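Local coordinates for phenazine biosynthesis protein, PhzF family (Bacillus anthracis, PDB 3EDN) that is probably an enzyme of the PhzF family, related to phenazine biosynthesis and built on a diaminopimelate epimerase-like fold, at residues 106-111 against 118-123; 114-119 against 286-291; 142-147 against 175-180. All coordinates share one frame; numbering follows the deposited sequence. Where two conformers were deposited one is given.

Contact 1. Residues 106-111 against 118-123; sequences PIQIGV and FIKMRQ
The peptide units of Gln108 and Lys120 face each other edge to edge across the hairpin and bond both ways, Gln108 N to Lys120 O and Lys120 N to Gln108 O. Gly110 and Phe118 form the next such pair, Gly110 N giving to Phe118 O. The return bond differs: Phe118 N is 2.8 Å from Gly110 O but sits above that carbonyl plane, 47° out of it. Between the two hydrogen-bonded pairs lies the non-hydrogen-bonded pair Ile109 and Ile119, where the CA-H of Ile109 faces Phe118 O and that of Ile119 faces Gln108 O.

The face bearing Ile107, Ile109, Ile119 and Met121 is apolar, and Ile119 serves two partners on it. Its CG2 branch crosses to Ile107 CG2 at 3.6 Å, while CD1, folded back by a chi2 of -52°, lies alongside Ile109, 4.2 Å from CG1. Ile107 in turn runs beside the selenomethionine at 121, its CD1 3.9 Å from Met121 CB and 4.0 Å from Met121 CE. Ile81, Val78 and Arg85 of helix 74-86 pack against this face.

On the other face Gln108 and Lys120 touch at their roots, CB to CB 4.0 Å, and then part. Lys120 stays fully extended and makes a cation-pi contact with Tyr271. Phe118 turns its ring from the hairpin partner to strand 282-298. Near Pro106 a water takes over the bridging, donating to Pro106 O at 2.7 Å and accepting from Arg122 N at 3.0 Å.

This is a two-stranded antiparallel beta hairpin, strands 103-111 and 117-122, laid with its oily side on helix 74-86 in the diaminopimelate epimerase-like fold.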
ATOM      1  N   PRO A 106     -15.005 -16.150   4.012  1.00 15.56           N
ATOM      2  CA  PRO A 106     -16.439 -16.114   3.776  1.00 14.90           C
ATOM      3  C   PRO A 106     -17.161 -15.533   4.992  1.00 14.54           C
ATOM      4  O   PRO A 106     -16.944 -15.984   6.129  1.00 15.37           O
ATOM      5  CB  PRO A 106     -16.825 -17.593   3.628  1.00 15.87           C
ATOM      6  CG  PRO A 106     -15.572 -18.358   3.702  1.00 17.01           C
ATOM      7  CD  PRO A 106     -14.529 -17.498   4.336  1.00 15.64           C
ATOM      8  N   ILE A 107     -18.035 -14.566   4.743  1.00 13.30           N
ATOM      9  CA  ILE A 107     -18.801 -13.870   5.770  1.00 12.91           C
ATOM     10  C   ILE A 107     -20.278 -14.050   5.512  1.00 12.79           C
ATOM     11  O   ILE A 107     -20.711 -13.964   4.364  1.00 14.52           O
ATOM     12  CB  ILE A 107     -18.505 -12.349   5.701  1.00 14.27           C
ATOM     13  CG1 ILE A 107     -17.010 -12.084   5.876  1.00 15.60           C
ATOM     14  CG2 ILE A 107     -19.392 -11.539   6.665  1.00 15.13           C
ATOM     15  CD1 ILE A 107     -16.396 -12.622   7.149  1.00 15.10           C
ATOM     16  N   GLN A 108     -21.059 -14.324   6.561  1.00 11.50           N
ATOM     17  CA  GLN A 108     -22.515 -14.366   6.430  1.00 12.75           C
ATOM     18  C   GLN A 108     -23.105 -13.136   7.080  1.00 13.20           C
ATOM     19  O   GLN A 108     -22.660 -12.708   8.131  1.00 14.41           O
ATOM     20  CB  GLN A 108     -23.088 -15.598   7.124  1.00 14.87           C
ATOM     21  CG  GLN A 108     -22.293 -16.850   6.894  1.00 17.88           C
ATOM     22  CD  GLN A 108     -22.162 -17.176   5.433  1.00 20.26           C
ATOM     23  OE1 GLN A 108     -23.118 -17.027   4.664  1.00 22.17           O
ATOM     24  NE2 GLN A 108     -20.980 -17.631   5.031  1.00 20.09           N
ATOM     25  N   ILE A 109     -24.131 -12.584   6.454  1.00 12.55           N
ATOM     26  CA  ILE A 109     -24.802 -11.412   6.968  1.00 13.73           C
ATOM     27  C   ILE A 109     -26.240 -11.801   7.240  1.00 15.15           C
ATOM     28  O   ILE A 109     -26.958 -12.233   6.326  1.00 15.85           O
ATOM     29  CB  ILE A 109     -24.744 -10.253   5.958  1.00 14.00           C
ATOM     30  CG1 ILE A 109     -23.283  -9.961   5.604  1.00 15.14           C
ATOM     31  CG2 ILE A 109     -25.473  -9.031   6.532  1.00 14.23           C
ATOM     32  CD1 ILE A 109     -23.079  -9.031   4.412  1.00 15.57           C
ATOM     33  N   GLY A 110     -26.646 -11.671   8.499  1.00 15.62           N
ATOM     34  CA  GLY A 110     -27.968 -12.112   8.912  1.00 16.83           C
ATOM     35  C   GLY A 110     -28.635 -11.060   9.771  1.00 18.11           C
ATOM     36  O   GLY A 110     -28.098  -9.976   9.960  1.00 17.46           O
ATOM     37  N   VAL A 111     -29.821 -11.377  10.266  1.00 20.67           N
ATOM     38  CA  VAL A 111     -30.517 -10.523  11.215  1.00 22.89           C
ATOM     39  C   VAL A 111     -30.926 -11.372  12.402  1.00 23.71           C
ATOM     40  O   VAL A 111     -31.449 -12.476  12.218  1.00 24.71           O
ATOM     41  CB  VAL A 111     -31.781  -9.899  10.601  1.00 23.25           C
ATOM     42  CG1 VAL A 111     -31.434  -9.095   9.360  1.00 24.19           C
ATOM     43  CG2 VAL A 111     -32.814 -10.987  10.276  1.00 24.35           C
ATOM     44  N   PHE A 118     -26.375  -9.015  12.000  1.00 12.48           N
ATOM     45  CA  PHE A 118     -25.262  -9.742  12.586  1.00 13.54           C
ATOM     46  C   PHE A 118     -24.307 -10.207  11.500  1.00 12.51           C
ATOM     47  O   PHE A 118     -24.730 -10.606  10.417  1.00 14.30           O
ATOM     48  CB  PHE A 118     -25.806 -10.962  13.354  1.00 15.25           C
ATOM     49  CG  PHE A 118     -26.039 -10.700  14.810  1.00 16.93           C
ATOM     50  CD1 PHE A 118     -26.979  -9.763  15.239  1.00 17.81           C
ATOM     51  CD2 PHE A 118     -25.285 -11.364  15.761  1.00 18.39           C
ATOM     52  CE1 PHE A 118     -27.155  -9.523  16.607  1.00 18.11           C
ATOM     53  CE2 PHE A 118     -25.467 -11.132  17.100  1.00 18.21           C
ATOM     54  CZ  PHE A 118     -26.390 -10.213  17.526  1.00 17.94           C
ATOM     55  N   ILE A 119     -23.017 -10.146  11.798  1.00 10.75           N
ATOM     56  CA  ILE A 119     -21.956 -10.540  10.871  1.00 10.28           C
ATOM     57  C   ILE A 119     -21.302 -11.786  11.458  1.00 10.43           C
ATOM     58  O   ILE A 119     -20.814 -11.752  12.600  1.00 10.73           O
ATOM     59  CB  ILE A 119     -20.872  -9.446  10.765  1.00  9.73           C
ATOM     60  CG1 ILE A 119     -21.508  -8.088  10.430  1.00 10.27           C
ATOM     61  CG2 ILE A 119     -19.808  -9.833   9.762  1.00  9.14           C
ATOM     62  CD1 ILE A 119     -22.436  -8.095   9.230  1.00 11.06           C
ATOM     63  N   LYS A 120     -21.265 -12.861  10.671  1.00  9.63           N
ATOM     64  CA  LYS A 120     -20.847 -14.180  11.158  1.00 11.02           C
ATOM     65  C   LYS A 120     -19.608 -14.631  10.406  1.00 10.63           C
ATOM     66  O   LYS A 120     -19.535 -14.497   9.186  1.00 11.33           O
ATOM     67  CB  LYS A 120     -21.985 -15.183  10.957  1.00 10.95           C
ATOM     68  CG  LYS A 120     -21.716 -16.582  11.494  1.00 12.61           C
ATOM     69  CD  LYS A 120     -22.968 -17.451  11.288  1.00 13.91           C
ATOM     70  CE  LYS A 120     -22.736 -18.890  11.705  1.00 15.21           C
ATOM     71  NZ  LYS A 120     -23.946 -19.727  11.395  1.00 18.08           N
HETATM   72  N   MSE A 121     -18.628 -15.173  11.119  1.00 11.15           N
HETATM   73  CA  MSE A 121     -17.402 -15.629  10.469  1.00 14.42           C
HETATM   74  C   MSE A 121     -16.907 -16.908  11.124  1.00 12.55           C
HETATM   75  O   MSE A 121     -17.276 -17.213  12.254  1.00 11.30           O
HETATM   76  CB  MSE A 121     -16.316 -14.552  10.503  1.00 17.21           C
HETATM   77  CG  MSE A 121     -15.883 -14.117  11.877  1.00 19.12           C
HETATM   78 SE   MSE A 121     -15.146 -12.276  11.866  0.75 21.55          SE
HETATM   79  CE  MSE A 121     -16.650 -11.410  11.004  1.00 22.87           C
ATOM     80  N   ARG A 122     -16.088 -17.655  10.390  1.00 13.12           N
ATOM     81  CA  ARG A 122     -15.518 -18.911  10.871  0.50 13.49           C
ATOM     82  C   ARG A 122     -14.199 -18.671  11.584  1.00 13.92           C
ATOM     83  O   ARG A 122     -13.360 -17.890  11.116  1.00 15.33           O
ATOM     84  CB  ARG A 122     -15.276 -19.850   9.685  0.50 14.20           C
ATOM     85  CG  ARG A 122     -14.578 -21.171  10.024  0.50 15.03           C
ATOM     86  CD  ARG A 122     -15.547 -22.203  10.611  0.50 16.17           C
ATOM     87  NE  ARG A 122     -16.752 -22.329   9.793  0.50 17.52           N
ATOM     88  CZ  ARG A 122     -16.827 -23.019   8.656  0.50 18.23           C
ATOM     89  NH1 ARG A 122     -15.769 -23.678   8.195  0.50 19.08           N
ATOM     90  NH2 ARG A 122     -17.970 -23.062   7.982  0.50 18.45           N
ATOM     91  N   GLN A 123     -13.991 -19.366  12.699  1.00 11.75           N
ATOM     92  CA  GLN A 123     -12.689 -19.328  13.358  1.00 12.18           C
ATOM     93  C   GLN A 123     -11.946 -20.633  13.093  1.00 13.02           C
ATOM     94  O   GLN A 123     -12.487 -21.553  12.499  1.00 13.41           O
ATOM     95  CB  GLN A 123     -12.861 -19.096  14.855  1.00 11.22           C
ATOM     96  CG  GLN A 123     -13.385 -17.682  15.138  1.00 11.63           C
ATOM     97  CD  GLN A 123     -13.417 -17.346  16.609  1.00 11.29           C
ATOM     98  OE1 GLN A 123     -13.380 -18.239  17.450  1.00 12.40           O
ATOM     99  NE2 GLN A 123     -13.531 -16.049  16.925  1.00 11.70           N
TER
HETATM  100  O   HOH W   1     -14.974 -16.677   7.826  1.00 19.32           O

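Contact 2. Residues 114-119 against 286-291; sequences NGETFI and AGTAVY
Thr288 meets Thr117 and Phe118 in two different ways. Its CB-H sits over a face of the Phe118 ring as a CH-pi contact, CB 4.0 Å from the ring centroid and 29° off the normal. Its hydroxyl, set anti to the backbone N by a chi1 of -166°, donates to Thr117 O at 2.7 Å. The same ring face is lined by main chain: Thr288 N lies over its centre, and Gly287 C sits nearer the rim. Ala286 CB comes in at the ring edge, in plane, 3.9 Å from Phe118 CD2.

Beside the ring, Ile119 and Gly287 form one antiparallel hydrogen-bonded pair. Ile119 N gives Gly287 O a nearly straight bond of 2.9 Å, and the return bond from Gly287 N to Ile119 O is longer and more bent. This pairing joins the 117-122 hairpin strand to the interrupted strand 282-298, which also pairs with 3-11 and 266-273 in the diaminopimelate epimerase-like fold.

Next out, a water also bonds to Thr288 OG1 at 2.9 Å, and to Ala289 O at 2.7 Å. Since the hydroxyl already donates to Thr117 O, it acts as an acceptor toward this water. Beyond it, Asn112 OD1 accepts from Glu116 N, and the Thr117 hydroxyl bonds to Glu86. Tyr82 of helix 74-86 packs on both Thr117 and Thr288.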
ATOM      1  N   ASN A 114     -33.986  -9.510  17.209  1.00 27.02           N
ATOM      2  CA  ASN A 114     -34.313  -8.117  17.507  1.00 26.92           C
ATOM      3  C   ASN A 114     -34.220  -7.205  16.282  1.00 25.82           C
ATOM      4  O   ASN A 114     -34.418  -5.990  16.378  1.00 25.49           O
ATOM      5  CB  ASN A 114     -33.454  -7.608  18.661  1.00 28.57           C
ATOM      6  CG  ASN A 114     -33.723  -8.357  19.948  1.00 29.95           C
ATOM      7  OD1 ASN A 114     -34.855  -8.778  20.209  1.00 31.16           O
ATOM      8  ND2 ASN A 114     -32.685  -8.542  20.757  1.00 30.44           N
ATOM      9  N   GLY A 115     -33.937  -7.807  15.130  1.00 24.23           N
ATOM     10  CA  GLY A 115     -33.940  -7.080  13.872  1.00 22.03           C
ATOM     11  C   GLY A 115     -32.594  -6.464  13.542  1.00 20.05           C
ATOM     12  O   GLY A 115     -32.449  -5.779  12.530  1.00 21.09           O
ATOM     13  N   GLU A 116     -31.609  -6.724  14.396  1.00 19.56           N
ATOM     14  CA  GLU A 116     -30.247  -6.214  14.242  0.50 18.28           C
ATOM     15  C   GLU A 116     -29.432  -7.065  13.268  1.00 17.00           C
ATOM     16  O   GLU A 116     -29.477  -8.294  13.341  1.00 18.35           O
ATOM     17  CB  GLU A 116     -29.524  -6.224  15.595  0.50 18.58           C
ATOM     18  CG  GLU A 116     -30.229  -5.510  16.745  0.50 18.86           C
ATOM     19  CD  GLU A 116     -29.334  -5.361  17.966  0.50 18.94           C
ATOM     20  OE1 GLU A 116     -29.195  -6.339  18.736  0.50 18.45           O
ATOM     21  OE2 GLU A 116     -28.755  -4.264  18.158  0.50 20.31           O
ATOM     22  N   THR A 117     -28.673  -6.422  12.392  1.00 14.69           N
ATOM     23  CA  THR A 117     -27.788  -7.127  11.487  1.00 14.23           C
ATOM     24  C   THR A 117     -26.613  -7.729  12.244  1.00 13.71           C
ATOM     25  O   THR A 117     -25.963  -7.053  13.054  1.00 12.31           O
ATOM     26  CB  THR A 117     -27.288  -6.198  10.376  1.00 15.19           C
ATOM     27  OG1 THR A 117     -28.391  -5.852   9.516  1.00 15.82           O
ATOM     28  CG2 THR A 117     -26.196  -6.876   9.559  1.00 15.01           C
ATOM     29  N   PHE A 118     -26.375  -9.015  12.000  1.00 12.48           N
ATOM     30  CA  PHE A 118     -25.262  -9.742  12.586  1.00 13.54           C
ATOM     31  C   PHE A 118     -24.307 -10.207  11.500  1.00 12.51           C
ATOM     32  O   PHE A 118     -24.730 -10.606  10.417  1.00 14.30           O
ATOM     33  CB  PHE A 118     -25.806 -10.962  13.354  1.00 15.25           C
ATOM     34  CG  PHE A 118     -26.039 -10.700  14.810  1.00 16.93           C
ATOM     35  CD1 PHE A 118     -26.979  -9.763  15.239  1.00 17.81           C
ATOM     36  CD2 PHE A 118     -25.285 -11.364  15.761  1.00 18.39           C
ATOM     37  CE1 PHE A 118     -27.155  -9.523  16.607  1.00 18.11           C
ATOM     38  CE2 PHE A 118     -25.467 -11.132  17.100  1.00 18.21           C
ATOM     39  CZ  PHE A 118     -26.390 -10.213  17.526  1.00 17.94           C
ATOM     40  N   ILE A 119     -23.017 -10.146  11.798  1.00 10.75           N
ATOM     41  CA  ILE A 119     -21.956 -10.540  10.871  1.00 10.28           C
ATOM     42  C   ILE A 119     -21.302 -11.786  11.458  1.00 10.43           C
ATOM     43  O   ILE A 119     -20.814 -11.752  12.600  1.00 10.73           O
ATOM     44  CB  ILE A 119     -20.872  -9.446  10.765  1.00  9.73           C
ATOM     45  CG1 ILE A 119     -21.508  -8.088  10.430  1.00 10.27           C
ATOM     46  CG2 ILE A 119     -19.808  -9.833   9.762  1.00  9.14           C
ATOM     47  CD1 ILE A 119     -22.436  -8.095   9.230  1.00 11.06           C
ATOM     48  N   ALA A 286     -20.501 -14.577  15.751  1.00  9.67           N
ATOM     49  CA  ALA A 286     -21.243 -13.502  15.107  1.00 10.34           C
ATOM     50  C   ALA A 286     -21.448 -12.372  16.087  1.00 10.42           C
ATOM     51  O   ALA A 286     -21.593 -12.589  17.291  1.00 11.07           O
ATOM     52  CB  ALA A 286     -22.589 -13.998  14.595  1.00 11.80           C
ATOM     53  N   GLY A 287     -21.510 -11.155  15.564  1.00 10.59           N
ATOM     54  CA  GLY A 287     -21.797 -10.034  16.415  1.00 11.35           C
ATOM     55  C   GLY A 287     -22.528  -8.983  15.618  1.00  9.89           C
ATOM     56  O   GLY A 287     -22.503  -8.979  14.377  1.00 10.26           O
ATOM     57  N   THR A 288     -23.210  -8.110  16.338  1.00  9.98           N
ATOM     58  CA  THR A 288     -23.720  -6.906  15.726  1.00  9.77           C
ATOM     59  C   THR A 288     -22.733  -5.783  16.035  1.00  8.64           C
ATOM     60  O   THR A 288     -21.675  -6.018  16.629  1.00  9.32           O
ATOM     61  CB  THR A 288     -25.170  -6.568  16.175  1.00 10.12           C
ATOM     62  OG1 THR A 288     -25.720  -5.568  15.297  1.00  9.81           O
ATOM     63  CG2 THR A 288     -25.206  -6.077  17.613  1.00 10.02           C
ATOM     64  N   ALA A 289     -23.057  -4.570  15.600  1.00  8.42           N
ATOM     65  CA  ALA A 289     -22.197  -3.406  15.852  1.00  7.85           C
ATOM     66  C   ALA A 289     -23.061  -2.163  15.819  1.00  8.21           C
ATOM     67  O   ALA A 289     -24.257  -2.219  15.515  1.00  9.11           O
ATOM     68  CB  ALA A 289     -21.081  -3.311  14.808  1.00  9.25           C
ATOM     69  N   VAL A 290     -22.451  -1.023  16.118  1.00  7.20           N
ATOM     70  CA  VAL A 290     -23.208   0.224  16.191  1.00  8.72           C
ATOM     71  C   VAL A 290     -22.313   1.415  15.854  1.00  9.40           C
ATOM     72  O   VAL A 290     -21.158   1.464  16.262  1.00  8.69           O
ATOM     73  CB  VAL A 290     -23.874   0.406  17.585  1.00  9.60           C
ATOM     74  CG1 VAL A 290     -22.831   0.612  18.669  1.00 10.32           C
ATOM     75  CG2 VAL A 290     -24.853   1.552  17.583  1.00 11.11           C
ATOM     76  N   TYR A 291     -22.865   2.358  15.090  1.00  8.57           N
ATOM     77  CA  TYR A 291     -22.201   3.634  14.805  1.00  8.71           C
ATOM     78  C   TYR A 291     -21.933   4.382  16.102  1.00  8.36           C
ATOM     79  O   TYR A 291     -22.819   4.477  16.962  1.00  9.19           O
ATOM     80  CB  TYR A 291     -23.140   4.482  13.941  1.00  9.71           C
ATOM     81  CG  TYR A 291     -22.700   5.924  13.765  1.00  9.92           C
ATOM     82  CD1 TYR A 291     -21.834   6.284  12.728  1.00  9.67           C
ATOM     83  CD2 TYR A 291     -23.131   6.919  14.635  1.00 10.96           C
ATOM     84  CE1 TYR A 291     -21.423   7.601  12.559  1.00 11.09           C
ATOM     85  CE2 TYR A 291     -22.716   8.239  14.484  1.00 11.81           C
ATOM     86  CZ  TYR A 291     -21.882   8.568  13.423  1.00  9.64           C
ATOM     87  OH  TYR A 291     -21.461   9.889  13.256  1.00 11.42           O
TER
HETATM   88  O   HOH W   2     -26.841  -2.984  15.948  1.00 20.67           O

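Contact 3. Residues 142-147 against 175-180; sequences IGLEVN and CERMKP
Ile142 O accepts the one direct hydrogen bond of this contact from an odd direction: Lys179 N, 3.0 Å away, stands 57° out of the carbonyl plane, not on a lone pair, even though its N-H points almost straight at the oxygen. The CA-H of Met178 faces the same oxygen. Just beyond, Gly143, with a positive phi of 78°, is the C-prime residue of the Schellman motif that ends helix 135-141. The turn brings Gly143 O round toward Arg177, where two waters donate to it. One of them also donates to Arg177 O at 2.6 Å; the other accepts from Arg177 NH2 at 2.9 Å, in the plane of the guanidinium.

That guanidinium has Leu144 CD2 over one face, 3.9 Å from NH2 and offset toward the rim, and Asp148 holds NH2 in a salt bridge. The other Leu144 methyl, CD1, crosses to the selenomethionine at 178, 3.6 Å from Met178 CE. With CG1 between the backbone N and the carbonyl carbon (chi1 55°), Ile142 runs alongside Met178, CD1 3.8 Å from Met178 CE. Met178 CE thus touches both Leu144 CD1 and Ile142 CD1.

The contact ties the end of helix 135-141 to the end of helix 172-177, and its apolar layer rests on Pro199 of strand 196-201 and on Phe216 and Arg214 of strand 211-216.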
ATOM      1  N   ILE A 142      -4.093 -12.462  39.052  1.00 15.60           N
ATOM      2  CA  ILE A 142      -5.292 -11.686  38.744  1.00 15.78           C
ATOM      3  C   ILE A 142      -5.947 -11.089  39.991  1.00 15.73           C
ATOM      4  O   ILE A 142      -7.117 -10.716  39.969  1.00 15.19           O
ATOM      5  CB  ILE A 142      -6.315 -12.476  37.873  1.00 15.48           C
ATOM      6  CG1 ILE A 142      -6.712 -13.821  38.492  1.00 15.76           C
ATOM      7  CG2 ILE A 142      -5.747 -12.725  36.474  1.00 16.42           C
ATOM      8  CD1 ILE A 142      -7.734 -14.590  37.631  1.00 16.45           C
ATOM      9  N   GLY A 143      -5.179 -10.986  41.076  1.00 16.07           N
ATOM     10  CA  GLY A 143      -5.632 -10.268  42.255  1.00 17.12           C
ATOM     11  C   GLY A 143      -6.607 -11.024  43.136  1.00 17.00           C
ATOM     12  O   GLY A 143      -7.312 -10.421  43.939  1.00 18.26           O
ATOM     13  N   LEU A 144      -6.629 -12.351  42.997  1.00 16.45           N
ATOM     14  CA  LEU A 144      -7.560 -13.203  43.723  1.00 16.35           C
ATOM     15  C   LEU A 144      -6.843 -14.142  44.688  1.00 16.94           C
ATOM     16  O   LEU A 144      -5.613 -14.174  44.754  1.00 16.75           O
ATOM     17  CB  LEU A 144      -8.364 -14.044  42.738  1.00 15.41           C
ATOM     18  CG  LEU A 144      -9.241 -13.264  41.759  1.00 15.72           C
ATOM     19  CD1 LEU A 144      -9.869 -14.265  40.793  1.00 15.13           C
ATOM     20  CD2 LEU A 144     -10.296 -12.486  42.500  1.00 16.17           C
ATOM     21  N   GLU A 145      -7.629 -14.914  45.435  1.00 16.88           N
ATOM     22  CA  GLU A 145      -7.075 -16.000  46.235  1.00 17.37           C
ATOM     23  C   GLU A 145      -7.530 -17.320  45.639  1.00 16.86           C
ATOM     24  O   GLU A 145      -8.449 -17.364  44.810  1.00 17.64           O
ATOM     25  CB  GLU A 145      -7.480 -15.891  47.714  1.00 17.31           C
ATOM     26  CG  GLU A 145      -7.057 -14.598  48.398  1.00 19.22           C
ATOM     27  CD  GLU A 145      -5.549 -14.486  48.576  1.00 19.90           C
ATOM     28  OE1 GLU A 145      -4.860 -15.532  48.549  1.00 19.67           O
ATOM     29  OE2 GLU A 145      -5.051 -13.346  48.744  1.00 21.27           O
ATOM     30  N   VAL A 146      -6.891 -18.406  46.048  1.00 16.91           N
ATOM     31  CA  VAL A 146      -7.112 -19.690  45.394  1.00 15.68           C
ATOM     32  C   VAL A 146      -8.558 -20.232  45.508  1.00 14.62           C
ATOM     33  O   VAL A 146      -9.044 -20.959  44.628  1.00 15.40           O
ATOM     34  CB  VAL A 146      -6.040 -20.738  45.827  1.00 16.46           C
ATOM     35  CG1 VAL A 146      -6.340 -21.314  47.226  1.00 16.54           C
ATOM     36  CG2 VAL A 146      -5.933 -21.835  44.801  1.00 16.56           C
ATOM     37  N   ASN A 147      -9.255 -19.852  46.578  1.00 13.54           N
ATOM     38  CA  ASN A 147     -10.635 -20.292  46.762  1.00 13.68           C
ATOM     39  C   ASN A 147     -11.647 -19.422  46.024  1.00 13.53           C
ATOM     40  O   ASN A 147     -12.847 -19.616  46.159  1.00 13.43           O
ATOM     41  CB  ASN A 147     -11.010 -20.393  48.248  1.00 13.82           C
ATOM     42  CG  ASN A 147     -10.995 -19.052  48.954  1.00 13.79           C
ATOM     43  OD1 ASN A 147     -10.428 -18.068  48.452  1.00 14.57           O
ATOM     44  ND2 ASN A 147     -11.603 -19.003  50.145  1.00 14.28           N
ATOM     45  N   CYS A 175     -15.342 -11.852  39.750  1.00 13.73           N
ATOM     46  CA  CYS A 175     -14.871 -11.123  38.579  1.00 14.42           C
ATOM     47  C   CYS A 175     -14.673  -9.643  38.880  1.00 14.28           C
ATOM     48  O   CYS A 175     -13.717  -9.041  38.383  1.00 14.90           O
ATOM     49  CB  CYS A 175     -15.842 -11.287  37.422  1.00 14.66           C
ATOM     50  SG  CYS A 175     -15.832 -12.939  36.713  1.00 15.00           S
ATOM     51  N   GLU A 176     -15.568  -9.077  39.695  1.00 14.27           N
ATOM     52  CA  GLU A 176     -15.540  -7.639  40.032  1.00 16.27           C
ATOM     53  C   GLU A 176     -14.283  -7.257  40.814  1.00 16.60           C
ATOM     54  O   GLU A 176     -13.821  -6.111  40.739  1.00 17.65           O
ATOM     55  CB  GLU A 176     -16.809  -7.242  40.812  1.00 16.62           C
ATOM     56  CG  GLU A 176     -18.097  -7.293  39.975  1.00 18.55           C
ATOM     57  CD  GLU A 176     -19.383  -7.059  40.771  0.50 18.35           C
ATOM     58  OE1 GLU A 176     -19.317  -6.594  41.930  0.50 18.99           O
ATOM     59  OE2 GLU A 176     -20.473  -7.346  40.227  0.50 19.47           O
ATOM     60  N   ARG A 177     -13.731  -8.206  41.567  1.00 16.45           N
ATOM     61  CA  ARG A 177     -12.536  -7.971  42.374  1.00 17.53           C
ATOM     62  C   ARG A 177     -11.220  -8.115  41.620  1.00 18.17           C
ATOM     63  O   ARG A 177     -10.163  -7.740  42.126  1.00 17.42           O
ATOM     64  CB  ARG A 177     -12.513  -8.940  43.556  1.00 18.12           C
ATOM     65  CG  ARG A 177     -13.564  -8.668  44.623  1.00 18.39           C
ATOM     66  CD  ARG A 177     -13.720  -9.895  45.539  1.00 18.22           C
ATOM     67  NE  ARG A 177     -12.411 -10.416  45.932  1.00 18.45           N
ATOM     68  CZ  ARG A 177     -12.124 -11.713  46.024  1.00 17.59           C
ATOM     69  NH1 ARG A 177     -13.049 -12.631  45.770  1.00 18.16           N
ATOM     70  NH2 ARG A 177     -10.907 -12.088  46.361  1.00 16.69           N
HETATM   71  N   MSE A 178     -11.260  -8.682  40.423  1.00 19.68           N
HETATM   72  CA  MSE A 178     -10.014  -8.939  39.717  1.00 22.43           C
HETATM   73  C   MSE A 178      -9.199  -7.704  39.412  1.00 21.34           C
HETATM   74  O   MSE A 178      -9.741  -6.640  39.106  1.00 20.86           O
HETATM   75  CB  MSE A 178     -10.280  -9.663  38.421  1.00 22.95           C
HETATM   76  CG  MSE A 178     -10.753 -11.027  38.665  1.00 23.44           C
HETATM   77 SE   MSE A 178     -11.416 -11.728  36.993  1.00 30.54          SE
HETATM   78  CE  MSE A 178     -11.375 -13.460  37.587  1.00 22.55           C
ATOM     79  N   LYS A 179      -7.884  -7.892  39.488  1.00 21.25           N
ATOM     80  CA  LYS A 179      -6.907  -6.862  39.176  0.50 21.46           C
ATOM     81  C   LYS A 179      -5.719  -7.552  38.526  1.00 21.05           C
ATOM     82  O   LYS A 179      -4.952  -8.221  39.205  1.00 20.94           O
ATOM     83  CB  LYS A 179      -6.455  -6.152  40.452  0.50 21.94           C
ATOM     84  CG  LYS A 179      -7.549  -5.360  41.142  0.50 22.57           C
ATOM     85  CD  LYS A 179      -6.992  -4.515  42.269  0.50 22.95           C
ATOM     86  CE  LYS A 179      -8.073  -3.666  42.912  0.50 23.18           C
ATOM     87  NZ  LYS A 179      -7.497  -2.756  43.941  0.50 23.30           N
ATOM     88  N   PRO A 180      -5.580  -7.428  37.198  1.00 20.29           N
ATOM     89  CA  PRO A 180      -4.512  -8.126  36.497  1.00 19.67           C
ATOM     90  C   PRO A 180      -3.117  -7.576  36.793  1.00 20.39           C
ATOM     91  O   PRO A 180      -2.898  -6.354  36.748  1.00 21.49           O
ATOM     92  CB  PRO A 180      -4.862  -7.889  35.018  1.00 20.21           C
ATOM     93  CG  PRO A 180      -5.597  -6.605  35.025  1.00 20.61           C
ATOM     94  CD  PRO A 180      -6.432  -6.661  36.272  1.00 20.45           C
TER
HETATM   95  O   HOH W   3      -8.382 -10.706  46.450  1.00 19.08           O
HETATM   96  O   HOH W   4      -8.505  -7.562  44.133  1.00 43.22           O

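Contacts 1 and 2 are neighbours, centres about 10 Å apart, and share Phe118 and Ile119 on strand 117-122. That strand has 103-111 along one edge and 282-298 along the other, so the two contacts follow three adjacent strands, with helix 74-86 packed on them. Contact 3 is remote, its centre about 35 Å from that of contact 1 and about 32 Å from that of contact 2. Along the chain it follows contact 1 and is nested in the 166 residues between the two segments of contact 2. The late strand 282-298 therefore returns to the early hairpin, while contact 3 joins two helix ends on the far side of the chain's centre from contact 1.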